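Local structure of alpha-ketoglutarate-dependent non-heme iron oxygenase EasH (Aspergillus japonicus, 5M0T) at residues A168-P173 / A191-M196; D31-I36 / V202-K207; M56-L61 / G73-S78; S117-T122 / L221-P226. The protein probably oxidises an ergot alkaloid intermediate on the way to cycloclavine, using an iron(II) centre and 2-oxoglutarate as cosubstrate. All blocks are in the same frame, centred on the assembly; numbering follows the deposited sequence.

Overall arrangement
Followed from the N terminus, the chain shows how a beta fold grows from contacts of very different span. Residues 31-36 come first and wait for 202-207 to complete interaction 2. Within that long excursion, interaction 3 closes a short loop when 73-78 returns to 56-61 after helix 66-71. Residues 117-122 then open interaction 4, and interaction 1 (168-173 with 191-196) forms and closes inside the spans of both 2 and 4. Because 221-226 arrives after 202-207, interactions 2 and 4 cross. Interactions 2, 3 and 4 all reach the seven-stranded sheet, whereas interaction 1 belongs to the three-stranded one; 1 and 4 meet at the 2-oxoglutarate.

Interaction 1: residues A168-P173 / A191-M196; sequences ATRVLP and AIPAVM. With AKG (2-oxoglutaric acid), chain D.
Arg170 and Val171 run antiparallel to Pro193 and Ile192 as a short two-residue ladder. Val171 and Ile192 form its hydrogen-bonded pair, with Val171 N 2.9 Å from Ile192 O and Ile192 N 3.0 Å from Val171 O. Beyond the non-hydrogen-bonded Arg170-Pro193 pair, Ala194 N reaches Thr169 O at 2.8 Å, with the donor nearly in line with the carbonyl (163°). Arg170 lies alongside Pro193, both side chains pointing the same way, and Pro193 lies over one face of the guanidinium, toward its rim, with Arg170 NH2 3.7 Å from Pro193 CG. The ladder is part of a three-stranded antiparallel sheet, completed by strand 210-211, in a protein of the cupin clan; that third strand carries the iron ligand His210. On the other side of the backbone, Pro173 crosses Ile192 at about a right angle, CD touching Ile192 CD1 at 3.8 Å. At the start of 191-196, Leu172 CD2 comes within 3.9 Å of Ala191 CB. Thr169 serves the ligand instead: chi1 of -51° sets OG1 beside its backbone N, where the hydroxyl donates a hydrogen bond to 2-oxoglutarate, 2.7 Å from OG1 to O4. Leu156 and Phe162 pack against the same threonine.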
loop_
_atom_site.group_PDB
_atom_site.type_symbol
_atom_site.label_atom_id
_atom_site.label_comp_id
_atom_site.label_asym_id
_atom_site.label_seq_id
_atom_site.Cartn_x
_atom_site.Cartn_y
_atom_site.Cartn_z
ATOM N N ALA A 168 -0.134 -15.113 27.655
ATOM C CA ALA A 168 -0.862 -13.872 27.355
ATOM C C ALA A 168 0.081 -12.795 26.828
ATOM O O ALA A 168 1.176 -12.606 27.359
ATOM C CB ALA A 168 -1.619 -13.361 28.578
ATOM N N THR A 169 -0.371 -12.111 25.778
ATOM C CA THR A 169 0.376 -11.075 25.087
ATOM C C THR A 169 0.881 -10.058 26.079
ATOM O O THR A 169 0.122 -9.615 26.928
ATOM C CB THR A 169 -0.516 -10.376 24.044
ATOM O OG1 THR A 169 -1.136 -11.366 23.223
ATOM C CG2 THR A 169 0.284 -9.449 23.153
ATOM N N ARG A 170 2.165 -9.711 25.978
ATOM C CA ARG A 170 2.801 -8.794 26.916
ATOM C C ARG A 170 2.938 -7.428 26.283
ATOM O O ARG A 170 3.212 -7.343 25.113
ATOM C CB ARG A 170 4.145 -9.358 27.366
ATOM C CG ARG A 170 3.981 -10.720 28.021
ATOM C CD ARG A 170 5.174 -11.138 28.871
ATOM N NE ARG A 170 4.701 -11.885 30.043
ATOM C CZ ARG A 170 4.925 -11.585 31.324
ATOM N NH1 ARG A 170 5.658 -10.545 31.687
ATOM N NH2 ARG A 170 4.416 -12.371 32.272
ATOM N N VAL A 171 2.707 -6.365 27.045
ATOM C CA VAL A 171 2.644 -5.007 26.495
ATOM C C VAL A 171 3.303 -4.038 27.453
ATOM O O VAL A 171 3.299 -4.264 28.645
ATOM C CB VAL A 171 1.186 -4.546 26.210
ATOM C CG1 VAL A 171 0.476 -5.505 25.244
ATOM C CG2 VAL A 171 0.379 -4.409 27.494
ATOM N N LEU A 172 3.897 -2.978 26.921
ATOM C CA LEU A 172 4.455 -1.902 27.721
ATOM C C LEU A 172 3.630 -0.638 27.462
ATOM O O LEU A 172 3.862 0.056 26.475
ATOM C CB LEU A 172 5.929 -1.666 27.378
ATOM C CG LEU A 172 6.921 -2.695 27.934
ATOM C CD1 LEU A 172 8.322 -2.454 27.394
ATOM C CD2 LEU A 172 6.958 -2.675 29.455
ATOM N N PRO A 173 2.654 -0.349 28.347
ATOM C CA PRO A 173 1.897 0.896 28.258
ATOM C C PRO A 173 2.818 2.106 28.310
ATOM O O PRO A 173 3.733 2.133 29.132
ATOM C CB PRO A 173 1.003 0.850 29.499
ATOM C CG PRO A 173 0.857 -0.576 29.815
ATOM C CD PRO A 173 2.152 -1.217 29.425
ATOM N N ALA A 191 7.429 -6.810 30.848
ATOM C CA ALA A 191 6.171 -6.281 30.310
ATOM C C ALA A 191 4.951 -6.913 30.976
ATOM O O ALA A 191 5.054 -7.938 31.637
ATOM C CB ALA A 191 6.114 -6.448 28.794
ATOM N N ILE A 192 3.796 -6.285 30.793
ATOM C CA ILE A 192 2.567 -6.666 31.493
ATOM C C ILE A 192 1.764 -7.625 30.608
ATOM O O ILE A 192 1.446 -7.295 29.473
ATOM C CB ILE A 192 1.696 -5.434 31.818
ATOM C CG1 ILE A 192 2.486 -4.430 32.666
ATOM C CG2 ILE A 192 0.414 -5.864 32.546
ATOM C CD1 ILE A 192 1.884 -3.041 32.712
ATOM N N PRO A 193 1.440 -8.819 31.119
ATOM C CA PRO A 193 0.620 -9.711 30.310
ATOM C C PRO A 193 -0.850 -9.262 30.294
ATOM O O PRO A 193 -1.360 -8.807 31.313
ATOM C CB PRO A 193 0.791 -11.068 31.000
ATOM C CG PRO A 193 1.081 -10.745 32.415
ATOM C CD PRO A 193 1.776 -9.402 32.429
ATOM N N ALA A 194 -1.502 -9.370 29.142
ATOM C CA ALA A 194 -2.914 -8.973 29.023
ATOM C C ALA A 194 -3.774 -10.164 29.443
ATOM O O ALA A 194 -4.209 -10.989 28.629
ATOM C CB ALA A 194 -3.244 -8.508 27.611
ATOM N N VAL A 195 -3.996 -10.252 30.742
ATOM C CA VAL A 195 -4.803 -11.325 31.308
ATOM C C VAL A 195 -6.268 -11.075 30.926
ATOM O O VAL A 195 -6.781 -9.990 31.162
ATOM C CB VAL A 195 -4.617 -11.404 32.833
ATOM C CG1 VAL A 195 -5.556 -12.438 33.425
ATOM C CG2 VAL A 195 -3.166 -11.758 33.169
ATOM N N MET A 196 -6.928 -12.071 30.340
ATOM C CA MET A 196 -8.178 -11.849 29.605
ATOM C C MET A 196 -8.968 -13.128 29.473
ATOM O O MET A 196 -8.389 -14.186 29.359
ATOM C CB MET A 196 -7.876 -11.373 28.180
ATOM C CG MET A 196 -7.533 -9.905 28.024
ATOM S SD MET A 196 -7.406 -9.414 26.292
ATOM C CE MET A 196 -6.056 -10.471 25.722
HETATM C C1 AKG D . 2.939 -10.415 16.230
HETATM O O1 AKG D . 3.239 -9.376 15.643
HETATM O O2 AKG D . 3.081 -11.617 15.724
HETATM C C2 AKG D . 2.340 -10.435 17.644
HETATM O O5 AKG D . 2.539 -9.472 18.359
HETATM C C3 AKG D . 1.506 -11.598 18.117
HETATM C C4 AKG D . 1.134 -11.490 19.587
HETATM C C5 AKG D . 0.327 -12.646 20.109
HETATM O O3 AKG D . -0.141 -13.485 19.214
HETATM O O4 AKG D . 0.120 -12.779 21.294
#

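Interaction 2: residues D31-I36 / V202-K207; sequences DGVVVI and VLFTGK
Strands 33-36 and 202-205 run antiparallel, their axes 4.6 Å apart at closest approach and their directions 155° apart. They are neighbours in the larger sheet, consistent with the double-stranded beta-helix of the PhyH family and the cupin clan. Val34 and Leu203 form the hydrogen-bonded pair: Val34 N donates to Leu203 O at 2.9 Å in the carbonyl plane, and Leu203 N returns a bond to Val34 O at 2.8 Å. Val33-Phe204 and Val35-Val202 are the non-hydrogen-bonded pairs on either side of it along the strands. Past the Val33-Phe204 pair, Gly32, which leaves helix 21-31 with positive phi, offers its O for a weak bond from Thr205 N and a further one from Thr208 OG1.

On one face Val33, Val35, Val202 and Phe204 gather. Val33 CG2 touches Val202 CG2 at 3.7 Å and also Phe204 CB at 3.9 Å. A chi1 of 53° holds the Phe204 ring between its own backbone N and carbonyl carbon, turned from the partner strand. There it meets the ring of the iron ligand His210, and the Phe204 side chain comes within about 5 Å (nearest atoms) of both the iron and the 2-oxoglutarate. On the opposite face Val34 and Leu203 lie side by side beneath helix 21-31, which contributes Ile24 and Val27. Leu203 also reaches past Val34, its CD2 coming to rest 4.0 Å from Ile36 CD1.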
loop_
_atom_site.group_PDB
_atom_site.type_symbol
_atom_site.label_atom_id
_atom_site.label_comp_id
_atom_site.label_asym_id
_atom_site.label_seq_id
_atom_site.Cartn_x
_atom_site.Cartn_y
_atom_site.Cartn_z
ATOM N N ASP A 31 -2.050 5.688 26.726
ATOM C CA ASP A 31 -1.294 4.483 27.124
ATOM C C ASP A 31 -0.733 3.653 25.960
ATOM O O ASP A 31 0.180 2.862 26.163
ATOM C CB ASP A 31 -2.177 3.572 27.982
ATOM C CG ASP A 31 -2.509 4.166 29.360
ATOM O OD1 ASP A 31 -2.200 5.339 29.644
ATOM O OD2 ASP A 31 -3.103 3.440 30.179
ATOM N N GLY A 32 -1.286 3.826 24.759
ATOM C CA GLY A 32 -0.895 3.041 23.589
ATOM C C GLY A 32 -1.472 1.644 23.524
ATOM O O GLY A 32 -1.250 0.921 22.546
ATOM N N VAL A 33 -2.234 1.269 24.548
ATOM C CA VAL A 33 -2.740 -0.073 24.692
ATOM C C VAL A 33 -3.848 -0.046 25.736
ATOM O O VAL A 33 -3.727 0.647 26.754
ATOM C CB VAL A 33 -1.607 -1.080 25.068
ATOM C CG1 VAL A 33 -0.913 -0.703 26.378
ATOM C CG2 VAL A 33 -2.144 -2.503 25.144
ATOM N N VAL A 34 -4.936 -0.760 25.465
ATOM C CA VAL A 34 -6.044 -0.913 26.426
ATOM C C VAL A 34 -6.704 -2.276 26.218
ATOM O O VAL A 34 -6.776 -2.755 25.092
ATOM C CB VAL A 34 -7.089 0.235 26.273
ATOM C CG1 VAL A 34 -7.630 0.311 24.857
ATOM C CG2 VAL A 34 -8.234 0.104 27.262
ATOM N N VAL A 35 -7.170 -2.896 27.296
ATOM C CA VAL A 35 -7.983 -4.117 27.197
ATOM C C VAL A 35 -9.472 -3.749 27.031
ATOM O O VAL A 35 -10.041 -3.015 27.846
ATOM C CB VAL A 35 -7.780 -5.034 28.416
ATOM C CG1 VAL A 35 -8.717 -6.240 28.347
ATOM C CG2 VAL A 35 -6.315 -5.473 28.521
ATOM N N ILE A 36 -10.072 -4.226 25.944
ATOM C CA ILE A 36 -11.510 -4.112 25.716
ATOM C C ILE A 36 -12.182 -5.379 26.244
ATOM O O ILE A 36 -12.041 -6.449 25.651
ATOM C CB ILE A 36 -11.871 -3.913 24.224
ATOM C CG1 ILE A 36 -11.081 -2.757 23.606
ATOM C CG2 ILE A 36 -13.349 -3.624 24.067
ATOM C CD1 ILE A 36 -11.329 -2.532 22.127
ATOM N N VAL A 202 -7.062 -7.306 23.546
ATOM C CA VAL A 202 -6.089 -6.277 23.884
ATOM C C VAL A 202 -5.885 -5.440 22.610
ATOM O O VAL A 202 -5.624 -5.981 21.535
ATOM C CB VAL A 202 -4.792 -6.831 24.534
ATOM C CG1 VAL A 202 -3.948 -7.682 23.582
ATOM C CG2 VAL A 202 -3.946 -5.684 25.071
ATOM N N LEU A 203 -6.064 -4.122 22.745
ATOM C CA LEU A 203 -6.012 -3.178 21.629
ATOM C C LEU A 203 -4.746 -2.331 21.741
ATOM O O LEU A 203 -4.557 -1.675 22.761
ATOM C CB LEU A 203 -7.228 -2.249 21.676
ATOM C CG LEU A 203 -7.360 -1.297 20.492
ATOM C CD1 LEU A 203 -7.754 -2.064 19.243
ATOM C CD2 LEU A 203 -8.342 -0.172 20.785
ATOM N N PHE A 204 -3.892 -2.338 20.711
ATOM C CA PHE A 204 -2.681 -1.508 20.704
ATOM C C PHE A 204 -2.341 -0.968 19.317
ATOM O O PHE A 204 -2.666 -1.581 18.305
ATOM C CB PHE A 204 -1.493 -2.239 21.330
ATOM C CG PHE A 204 -1.210 -3.598 20.745
ATOM C CD1 PHE A 204 -0.356 -3.738 19.654
ATOM C CD2 PHE A 204 -1.779 -4.741 21.293
ATOM C CE1 PHE A 204 -0.091 -4.992 19.116
ATOM C CE2 PHE A 204 -1.509 -6.006 20.755
ATOM C CZ PHE A 204 -0.662 -6.131 19.675
ATOM N N THR A 205 -1.718 0.211 19.281
ATOM C CA THR A 205 -1.255 0.792 18.036
ATOM C C THR A 205 0.032 0.114 17.592
ATOM O O THR A 205 0.666 -0.586 18.370
ATOM C CB THR A 205 -0.926 2.288 18.169
ATOM O OG1 THR A 205 0.278 2.457 18.938
ATOM C CG2 THR A 205 -2.137 3.078 18.788
ATOM N N GLY A 206 0.443 0.388 16.359
ATOM C CA GLY A 206 1.695 -0.114 15.821
ATOM C C GLY A 206 2.934 0.503 16.448
ATOM O O GLY A 206 4.035 0.141 16.061
ATOM N N LYS A 207 2.761 1.440 17.386
ATOM C CA LYS A 207 3.855 2.114 18.052
ATOM C C LYS A 207 4.127 1.587 19.441
ATOM O O LYS A 207 5.066 2.014 20.064
ATOM C CB LYS A 207 3.560 3.608 18.110
ATOM C CG LYS A 207 3.476 4.213 16.729
ATOM C CD LYS A 207 3.098 5.674 16.782
ATOM C CE LYS A 207 4.263 6.586 16.643
ATOM N NZ LYS A 207 3.793 7.964 16.356
#

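Interaction 3: residues M56-L61 / G73-S78; sequences MKQWEL and GMRQLS
Gln58 and Arg75 make a single backbone bridge, CA atoms 4.5 Å apart, by which the irregular loop 56-61 lies along strand 75-77. That strand pairs with strand 112-122 and is outermost within this chain in the larger sheet of a fold that is probably the double-stranded beta-helix. The backbone hydrogen bonds flank the bridge: Gln76 N donates to Lys57 O at 3.2 Å, and Trp59 N makes a weak bond to Met74 O.

Charged and polar side chains add to it. Lys57 lies side by side with Gln76, and a bend at chi2 (-55°) brings its ammonium back to the strand, where NZ bonds Gln76 O at 3.1 Å. The same NZ forms a salt bridge with Asp275 of the second subunit, so the lysine joins loop, strand and dimer partner. Gln76 is bent too, and its OE1 accepts from Ser78 OG at 2.8 Å while NE2 makes a weak bond to Asp275 O of the second subunit.

The Gln76 side chain comes up to the six-membered part of the Trp59 indole: CG lies at the ring edge, in plane, 3.7 Å from CE3, and amide and ring planes stand 62° apart. Gln76 NE2 comes nearer still, 3.3 Å from Trp59 CE3, obliquely to the ring. The indole NE1 is held by Glu68 of helix 66-71.

Arg75 lays one face of its guanidinium over the Lys57 backbone, with NH2 3.5 Å from Lys57 CA.

At the Met56 end the contact is apolar: Met56 folds at chi2 and chi3 and rests SD 3.7 Å from Leu77 CB.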
loop_
_atom_site.group_PDB
_atom_site.type_symbol
_atom_site.label_atom_id
_atom_site.label_comp_id
_atom_site.label_asym_id
_atom_site.label_seq_id
_atom_site.Cartn_x
_atom_site.Cartn_y
_atom_site.Cartn_z
ATOM N N MET A 56 -6.128 -24.990 10.541
ATOM C CA MET A 56 -4.877 -24.590 11.241
ATOM C C MET A 56 -3.680 -25.490 10.888
ATOM O O MET A 56 -3.856 -26.686 10.640
ATOM C CB MET A 56 -5.078 -24.582 12.775
ATOM C CG MET A 56 -6.058 -23.536 13.309
ATOM S SD MET A 56 -5.442 -21.839 13.160
ATOM C CE MET A 56 -4.249 -21.766 14.506
ATOM N N LYS A 57 -2.479 -24.902 10.863
ATOM C CA LYS A 57 -1.225 -25.662 10.701
ATOM C C LYS A 57 0.030 -24.882 11.152
ATOM O O LYS A 57 -0.034 -23.703 11.481
ATOM C CB LYS A 57 -1.069 -26.205 9.254
ATOM C CG LYS A 57 -0.485 -25.252 8.212
ATOM C CD LYS A 57 -1.228 -23.937 8.108
ATOM C CE LYS A 57 -0.591 -23.071 7.037
ATOM N NZ LYS A 57 -0.775 -21.636 7.364
ATOM N N GLN A 58 1.167 -25.571 11.149
ATOM C CA GLN A 58 2.453 -25.001 11.561
ATOM C C GLN A 58 2.981 -23.996 10.520
ATOM O O GLN A 58 2.719 -24.141 9.324
ATOM C CB GLN A 58 3.476 -26.138 11.789
ATOM C CG GLN A 58 4.770 -25.737 12.499
ATOM C CD GLN A 58 4.564 -25.250 13.934
ATOM O OE1 GLN A 58 3.550 -25.546 14.576
ATOM N NE2 GLN A 58 5.533 -24.502 14.444
ATOM N N TRP A 59 3.706 -22.975 10.986
ATOM C CA TRP A 59 4.413 -22.043 10.091
ATOM C C TRP A 59 5.542 -22.771 9.334
ATOM O O TRP A 59 6.426 -23.374 9.967
ATOM C CB TRP A 59 5.000 -20.864 10.884
ATOM C CG TRP A 59 5.881 -19.953 10.053
ATOM C CD1 TRP A 59 7.238 -20.059 9.862
ATOM C CD2 TRP A 59 5.462 -18.812 9.295
ATOM N NE1 TRP A 59 7.682 -19.057 9.034
ATOM C CE2 TRP A 59 6.616 -18.275 8.669
ATOM C CE3 TRP A 59 4.225 -18.190 9.081
ATOM C CZ2 TRP A 59 6.566 -17.137 7.849
ATOM C CZ3 TRP A 59 4.170 -17.073 8.271
ATOM C CH2 TRP A 59 5.335 -16.554 7.659
ATOM N N GLU A 60 5.507 -22.704 7.995
ATOM C CA GLU A 60 6.541 -23.319 7.144
ATOM C C GLU A 60 7.799 -22.450 7.091
ATOM O O GLU A 60 7.762 -21.321 6.595
ATOM C CB GLU A 60 6.025 -23.564 5.718
ATOM C CG GLU A 60 6.954 -24.441 4.881
ATOM C CD GLU A 60 6.394 -24.836 3.524
ATOM O OE1 GLU A 60 5.201 -24.596 3.200
ATOM O OE2 GLU A 60 7.178 -25.417 2.761
ATOM N N LEU A 61 8.906 -22.989 7.601
ATOM C CA LEU A 61 10.220 -22.335 7.519
ATOM C C LEU A 61 10.750 -22.325 6.070
ATOM O O LEU A 61 10.288 -23.091 5.209
ATOM C CB LEU A 61 11.232 -23.021 8.456
ATOM C CG LEU A 61 11.503 -22.555 9.885
ATOM C CD1 LEU A 61 12.922 -22.011 9.941
ATOM C CD2 LEU A 61 10.526 -21.532 10.455
ATOM N N GLY A 73 7.749 -21.194 15.111
ATOM C CA GLY A 73 7.287 -21.893 16.329
ATOM C C GLY A 73 5.797 -21.792 16.659
ATOM O O GLY A 73 5.307 -22.503 17.546
ATOM N N MET A 74 5.069 -20.912 15.962
ATOM C CA MET A 74 3.634 -20.723 16.197
ATOM C C MET A 74 2.830 -21.548 15.211
ATOM O O MET A 74 3.304 -21.833 14.094
ATOM C CB MET A 74 3.249 -19.262 16.010
ATOM C CG MET A 74 3.764 -18.354 17.102
ATOM S SD MET A 74 3.227 -16.654 16.839
ATOM C CE MET A 74 2.944 -16.148 18.536
ATOM N N ARG A 75 1.618 -21.924 15.630
ATOM C CA ARG A 75 0.575 -22.334 14.692
ATOM C C ARG A 75 -0.116 -21.052 14.214
ATOM O O ARG A 75 -0.469 -20.203 15.030
ATOM C CB ARG A 75 -0.416 -23.283 15.359
ATOM C CG ARG A 75 0.216 -24.570 15.883
ATOM C CD ARG A 75 -0.830 -25.548 16.410
ATOM N NE ARG A 75 -1.741 -25.980 15.339
ATOM C CZ ARG A 75 -1.529 -26.985 14.485
ATOM N NH1 ARG A 75 -0.425 -27.739 14.547
ATOM N NH2 ARG A 75 -2.449 -27.246 13.560
ATOM N N GLN A 76 -0.271 -20.893 12.898
ATOM C CA GLN A 76 -0.919 -19.711 12.343
ATOM C C GLN A 76 -1.780 -20.013 11.115
ATOM O O GLN A 76 -1.454 -20.886 10.303
ATOM C CB GLN A 76 0.098 -18.581 12.048
ATOM C CG GLN A 76 1.059 -18.795 10.867
ATOM C CD GLN A 76 0.518 -18.384 9.489
ATOM O OE1 GLN A 76 -0.346 -17.518 9.368
ATOM N NE2 GLN A 76 1.044 -19.009 8.440
ATOM N N LEU A 77 -2.895 -19.291 11.022
ATOM C CA LEU A 77 -3.721 -19.222 9.821
ATOM C C LEU A 77 -3.986 -17.750 9.560
ATOM O O LEU A 77 -4.360 -17.039 10.478
ATOM C CB LEU A 77 -5.046 -19.947 10.038
ATOM C CG LEU A 77 -6.055 -19.936 8.872
ATOM C CD1 LEU A 77 -5.535 -20.743 7.686
ATOM C CD2 LEU A 77 -7.404 -20.441 9.349
ATOM N N SER A 78 -3.791 -17.305 8.320
ATOM C CA SER A 78 -4.039 -15.930 7.918
ATOM C C SER A 78 -4.973 -15.897 6.693
ATOM O O SER A 78 -5.556 -16.902 6.353
ATOM C CB SER A 78 -2.705 -15.237 7.677
ATOM O OG SER A 78 -1.950 -15.242 8.873
#

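Interaction 4: residues S117-T122 / L221-P226. With AKG (2-oxoglutaric acid), chain D.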
loop_
_atom_site.group_PDB
_atom_site.type_symbol
_atom_site.label_atom_id
_atom_site.label_comp_id
_atom_site.label_asym_id
_atom_site.label_seq_id
_atom_site.Cartn_x
_atom_site.Cartn_y
_atom_site.Cartn_z
ATOM N N SER A 117 -4.710 -10.472 9.360
ATOM C CA SER A 117 -5.375 -11.054 10.503
ATOM C C SER A 117 -5.010 -12.519 10.557
ATOM O O SER A 117 -4.941 -13.182 9.517
ATOM C CB SER A 117 -6.901 -10.899 10.388
ATOM O OG SER A 117 -7.511 -11.164 11.637
ATOM N N SER A 118 -4.777 -13.018 11.766
ATOM C CA SER A 118 -4.355 -14.391 11.964
ATOM C C SER A 118 -4.991 -14.958 13.199
ATOM O O SER A 118 -5.391 -14.223 14.088
ATOM C CB SER A 118 -2.820 -14.486 12.115
ATOM O OG SER A 118 -2.148 -13.708 11.125
ATOM N N VAL A 119 -5.094 -16.276 13.237
ATOM C CA VAL A 119 -5.264 -16.999 14.482
ATOM C C VAL A 119 -3.879 -17.529 14.842
ATOM O O VAL A 119 -3.245 -18.184 14.011
ATOM C CB VAL A 119 -6.274 -18.139 14.314
ATOM C CG1 VAL A 119 -6.442 -18.921 15.611
ATOM C CG2 VAL A 119 -7.600 -17.554 13.822
ATOM N N LEU A 120 -3.415 -17.231 16.058
ATOM C CA LEU A 120 -2.086 -17.634 16.515
ATOM C C LEU A 120 -2.189 -18.490 17.779
ATOM O O LEU A 120 -2.489 -17.974 18.856
ATOM C CB LEU A 120 -1.198 -16.408 16.770
ATOM C CG LEU A 120 -0.868 -15.465 15.592
ATOM C CD1 LEU A 120 0.069 -14.355 16.065
ATOM C CD2 LEU A 120 -0.262 -16.176 14.384
ATOM N N GLU A 121 -1.916 -19.786 17.641
ATOM C CA GLU A 121 -2.001 -20.744 18.741
ATOM C C GLU A 121 -0.574 -21.147 19.216
ATOM O O GLU A 121 0.225 -21.673 18.429
ATOM C CB GLU A 121 -2.808 -21.971 18.279
ATOM C CG GLU A 121 -3.719 -22.582 19.336
ATOM C CD GLU A 121 -4.670 -23.628 18.766
ATOM O OE1 GLU A 121 -4.175 -24.728 18.416
ATOM O OE2 GLU A 121 -5.899 -23.364 18.673
ATOM N N THR A 122 -0.258 -20.886 20.478
ATOM C CA THR A 122 1.055 -21.244 21.038
ATOM C C THR A 122 0.914 -22.528 21.853
ATOM O O THR A 122 0.022 -22.647 22.683
ATOM C CB THR A 122 1.651 -20.122 21.913
ATOM O OG1 THR A 122 0.803 -19.876 23.042
ATOM C CG2 THR A 122 1.777 -18.826 21.123
ATOM N N LEU A 221 -3.259 -25.029 25.053
ATOM C CA LEU A 221 -3.048 -24.330 23.788
ATOM C C LEU A 221 -3.696 -22.961 23.901
ATOM O O LEU A 221 -4.921 -22.864 23.994
ATOM C CB LEU A 221 -3.674 -25.084 22.620
ATOM C CG LEU A 221 -3.169 -26.498 22.388
ATOM C CD1 LEU A 221 -4.342 -27.344 21.906
ATOM C CD2 LEU A 221 -1.975 -26.559 21.426
ATOM N N ARG A 222 -2.873 -21.919 23.888
ATOM C CA ARG A 222 -3.326 -20.529 24.063
ATOM C C ARG A 222 -3.591 -19.930 22.679
ATOM O O ARG A 222 -2.668 -19.777 21.895
ATOM C CB ARG A 222 -2.270 -19.755 24.883
ATOM C CG ARG A 222 -2.372 -18.233 24.950
ATOM C CD ARG A 222 -1.914 -17.605 23.649
ATOM N NE ARG A 222 -1.242 -16.343 23.783
ATOM C CZ ARG A 222 -0.818 -15.613 22.752
ATOM N NH1 ARG A 222 -1.006 -15.995 21.479
ATOM N NH2 ARG A 222 -0.218 -14.464 23.002
ATOM N N ARG A 223 -4.854 -19.634 22.370
ATOM C CA ARG A 223 -5.241 -19.188 21.030
ATOM C C ARG A 223 -5.586 -17.704 21.037
ATOM O O ARG A 223 -6.529 -17.290 21.706
ATOM C CB ARG A 223 -6.431 -19.992 20.515
ATOM C CG ARG A 223 -6.877 -19.561 19.121
ATOM C CD ARG A 223 -7.528 -20.641 18.264
ATOM N NE ARG A 223 -8.302 -21.653 18.984
ATOM C CZ ARG A 223 -9.090 -22.552 18.390
ATOM N NH1 ARG A 223 -9.243 -22.579 17.061
ATOM N NH2 ARG A 223 -9.751 -23.430 19.136
ATOM N N GLY A 224 -4.810 -16.915 20.304
ATOM C CA GLY A 224 -5.063 -15.485 20.126
ATOM C C GLY A 224 -5.517 -15.177 18.714
ATOM O O GLY A 224 -5.351 -16.004 17.814
ATOM N N PHE A 225 -6.069 -13.979 18.518
ATOM C CA PHE A 225 -6.653 -13.575 17.235
ATOM C C PHE A 225 -6.286 -12.128 16.929
ATOM O O PHE A 225 -7.070 -11.226 17.214
ATOM C CB PHE A 225 -8.171 -13.796 17.323
ATOM C CG PHE A 225 -8.965 -13.287 16.158
ATOM C CD1 PHE A 225 -8.457 -13.250 14.870
ATOM C CD2 PHE A 225 -10.273 -12.875 16.358
ATOM C CE1 PHE A 225 -9.222 -12.782 13.820
ATOM C CE2 PHE A 225 -11.038 -12.408 15.313
ATOM C CZ PHE A 225 -10.513 -12.360 14.042
ATOM N N PRO A 226 -5.064 -11.890 16.411
ATOM C CA PRO A 226 -4.697 -10.547 15.974
ATOM C C PRO A 226 -5.456 -10.138 14.729
ATOM O O PRO A 226 -5.528 -10.896 13.779
ATOM C CB PRO A 226 -3.199 -10.666 15.651
ATOM C CG PRO A 226 -2.975 -12.127 15.440
ATOM C CD PRO A 226 -3.874 -12.762 16.460
HETATM C C1 AKG D . 2.939 -10.415 16.230
HETATM O O1 AKG D . 3.239 -9.376 15.643
HETATM O O2 AKG D . 3.081 -11.617 15.724
HETATM C C2 AKG D . 2.340 -10.435 17.644
HETATM O O5 AKG D . 2.539 -9.472 18.359
HETATM C C3 AKG D . 1.506 -11.598 18.117
HETATM C C4 AKG D . 1.134 -11.490 19.587
HETATM C C5 AKG D . 0.327 -12.646 20.109
HETATM O O3 AKG D . -0.141 -13.485 19.214
HETATM O O4 AKG D . 0.120 -12.779 21.294
#
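Over one face of the Arg223 guanidinium sits Glu121 OE2, 3.0 Å from NE. Carboxylate and guanidinium planes are 87° apart and no N-H points at the oxygen, so this salt bridge acts through charge alone; the stronger salt bridge of Arg223 runs from NH1 to Asp53. The Arg222 guanidinium is met instead at its edge, by Leu120 O and by the distal carboxylate of 2-oxoglutarate. CG anti to the backbone N (chi1 168°) and bends at chi2 and chi3 carry it there. Its NH2 bonds O4 of the cosubstrate at 2.4 Å, too short to be taken literally, while NH1 reaches O3 only weakly. The Phe225 ring receives Ser118 O at its edge, 3.3 Å from CD1.

Between the faces carrying Arg222 and Arg223 the strands pair antiparallel. Leu120 and Gly224 exchange two hydrogen bonds, Thr122 and Arg222 two more, of which Thr122 N to Arg222 O spans 3.0 Å. Farther along, Pro226 O is gripped twice, by Ser118 N at 3.0 Å and by Ser117 OG at 2.9 Å. Leu120 crosses Pro226 at about a right angle, and its CD1, 3.8 Å from Pro226 CG, also lines the cosubstrate pocket.

In this PhyH-family sheet, strand 75-77 flanks 117-122 on the side away from 221-226. Helix 42-52 covers Val119, Arg223 and Phe225, whose ring stacks on Phe48, and helix 85-91 closes over Ser117 and Phe225.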